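Local coordinates for host Factor for Q beta (Staphylococcus aureus, PDB 1KQ1), which probably acts as a pleiotropic translational regulator that binds RNA as a ring-shaped hexamer of Sm-like subunits, at residues Ala17-Val22 / Lys33-Glu38. Residues are numbered along the deposited sequence; the frame is centred on the assembly and turned at random.
Sequences ANQTEV and KGVIEE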
loop_
_atom_site.group_PDB
_atom_site.type_symbol
_atom_site.label_atom_id
_atom_site.label_comp_id
_atom_site.label_asym_id
_atom_site.label_seq_id
_atom_site.Cartn_x
_atom_site.Cartn_y
_atom_site.Cartn_z
ATOM N N ALA C 17 14.312 13.043 21.543
ATOM C CA ALA C 17 14.961 13.705 22.670
ATOM C C ALA C 17 16.388 14.061 22.409
ATOM O O ALA C 17 16.852 15.115 22.874
ATOM C CB ALA C 17 14.879 12.837 23.898
ATOM N N ASN C 18 17.081 13.196 21.680
ATOM C CA ASN C 18 18.490 13.408 21.396
ATOM C C ASN C 18 18.746 14.198 20.105
ATOM O O ASN C 18 19.902 14.465 19.737
ATOM C CB ASN C 18 19.199 12.073 21.319
ATOM C CG ASN C 18 19.193 11.334 22.643
ATOM O OD1 ASN C 18 19.053 10.115 22.684
ATOM N ND2 ASN C 18 19.362 12.073 23.727
ATOM N N GLN C 19 17.667 14.608 19.447
ATOM C CA GLN C 19 17.785 15.349 18.159
ATOM C C GLN C 19 18.718 14.617 17.203
ATOM O O GLN C 19 19.472 15.241 16.439
ATOM C CB GLN C 19 18.282 16.777 18.396
ATOM C CG GLN C 19 17.237 17.617 19.134
ATOM C CD GLN C 19 17.589 19.091 19.194
ATOM O OE1 GLN C 19 17.468 19.813 18.207
ATOM N NE2 GLN C 19 18.025 19.542 20.360
ATOM N N THR C 20 18.647 13.294 17.166
ATOM C CA THR C 20 19.545 12.603 16.302
ATOM C C THR C 20 19.144 12.697 14.827
ATOM O O THR C 20 17.968 12.748 14.458
ATOM C CB THR C 20 19.868 11.143 16.821
ATOM O OG1 THR C 20 19.604 10.164 15.818
ATOM C CG2 THR C 20 19.131 10.833 18.114
ATOM N N GLU C 21 20.155 12.858 13.991
ATOM C CA GLU C 21 19.920 12.951 12.563
ATOM C C GLU C 21 19.541 11.543 12.095
ATOM O O GLU C 21 20.340 10.626 12.135
ATOM C CB GLU C 21 21.223 13.403 11.896
ATOM C CG GLU C 21 21.099 13.704 10.415
ATOM C CD GLU C 21 20.501 15.062 10.130
ATOM O OE1 GLU C 21 20.108 15.761 11.087
ATOM O OE2 GLU C 21 20.426 15.437 8.938
ATOM N N VAL C 22 18.299 11.371 11.654
ATOM C CA VAL C 22 17.808 10.085 11.212
ATOM C C VAL C 22 17.534 10.135 9.701
ATOM O O VAL C 22 17.205 11.187 9.174
ATOM C CB VAL C 22 16.452 9.798 11.929
ATOM C CG1 VAL C 22 15.765 8.555 11.364
ATOM C CG2 VAL C 22 16.694 9.663 13.448
ATOM N N LYS C 33 16.755 12.863 5.132
ATOM C CA LYS C 33 17.456 12.847 6.433
ATOM C C LYS C 33 17.066 14.099 7.216
ATOM O O LYS C 33 16.827 15.165 6.647
ATOM C CB LYS C 33 18.970 12.791 6.219
ATOM C CG LYS C 33 19.767 12.466 7.470
ATOM C CD LYS C 33 21.255 12.381 7.136
ATOM C CE LYS C 33 22.068 11.773 8.276
ATOM N NZ LYS C 33 23.480 11.473 7.904
ATOM N N GLY C 34 16.981 13.987 8.536
ATOM C CA GLY C 34 16.583 15.132 9.332
ATOM C C GLY C 34 16.456 14.763 10.796
ATOM O O GLY C 34 16.882 13.680 11.217
ATOM N N VAL C 35 15.867 15.684 11.538
ATOM C CA VAL C 35 15.654 15.486 12.961
ATOM C C VAL C 35 14.161 15.346 13.203
ATOM O O VAL C 35 13.363 16.161 12.699
ATOM C CB VAL C 35 16.145 16.706 13.768
ATOM C CG1 VAL C 35 15.741 16.547 15.230
ATOM C CG2 VAL C 35 17.653 16.825 13.656
ATOM N N ILE C 36 13.785 14.320 13.968
ATOM C CA ILE C 36 12.397 14.149 14.309
ATOM C C ILE C 36 12.075 15.158 15.423
ATOM O O ILE C 36 12.620 15.094 16.556
ATOM C CB ILE C 36 12.129 12.713 14.741
ATOM C CG1 ILE C 36 12.372 11.783 13.550
ATOM C CG2 ILE C 36 10.709 12.593 15.297
ATOM C CD1 ILE C 36 12.312 10.275 13.874
ATOM N N GLU C 37 11.205 16.097 15.113
ATOM C CA GLU C 37 10.788 17.115 16.068
ATOM C C GLU C 37 9.605 16.666 16.880
ATOM O O GLU C 37 9.513 16.967 18.083
ATOM C CB GLU C 37 10.429 18.412 15.352
ATOM C CG GLU C 37 11.603 19.025 14.629
ATOM C CD GLU C 37 12.771 19.301 15.557
ATOM O OE1 GLU C 37 12.524 19.533 16.761
ATOM O OE2 GLU C 37 13.927 19.290 15.082
ATOM N N GLU C 38 8.674 15.972 16.240
ATOM C CA GLU C 38 7.502 15.471 16.922
ATOM C C GLU C 38 6.962 14.334 16.091
ATOM O O GLU C 38 7.316 14.204 14.923
ATOM C CB GLU C 38 6.421 16.551 16.984
ATOM C CG GLU C 38 6.875 17.893 17.476
ATOM C CD GLU C 38 5.777 18.920 17.376
ATOM O OE1 GLU C 38 4.674 18.665 17.915
ATOM O OE2 GLU C 38 6.020 19.981 16.760
HETATM O O HOH W 1 15.561 12.782 15.545
#
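The carboxylate of Glu-21 lies with one face over Gly-34, whose CA is 4.0 Å from Glu-21 CD and moderately displaced from the perpendicular to the plane. Beside OE1, CG2 of Val-35 comes in from somewhat above the plane, on the same face as Gly-34; beside OE2, CG of Lys-33 sits at 3.4 Å, likewise tilted toward that face. With CG anti to the backbone N (chi1 -173°), the bend at chi2 (79°) folds the acid back across the neighbouring strand. The lysine chain is extended and crosses it at about a right angle, carrying its ammonium past the carboxylate: NZ stays 5.1 Å from OE2, so the opposite charges may attract but form no salt bridge. A long aliphatic stem topped by a charge suits this partly exposed margin of the hairpin.

Beneath the side chains, Val-22 and Gly-34 form an antiparallel hydrogen-bonded pair, with Val-22 N to Gly-34 O at 2.7 Å and Gly-34 N to Val-22 O at 2.9 Å. Glycine readily takes the nearly fully extended backbone found here. Val-22 O also receives a CA-H contact from Lys-33. Farther along, the two chain segments diverge, and a water bridges the gap, donating to Thr-20 O at 2.6 Å and accepting from Ile-36 N at 2.8 Å. Gln-19, at positive phi, follows helix 7-17 in a Schellman motif and leads the chain toward the strand; its backbone lies against the methyls of Val-35.

Branched, apolar Val-22 and Ile-36 suit the buried face of this hairpin of the Sm fold. There Phe-15 of helix 7-17 touches both, and Leu-12 also packs on Ile-36. Tyr-63 of strand 60-65 flanks Val-22, while strand 43-48 borders the hairpin through Val-44 and Leu-46 against Ile-36.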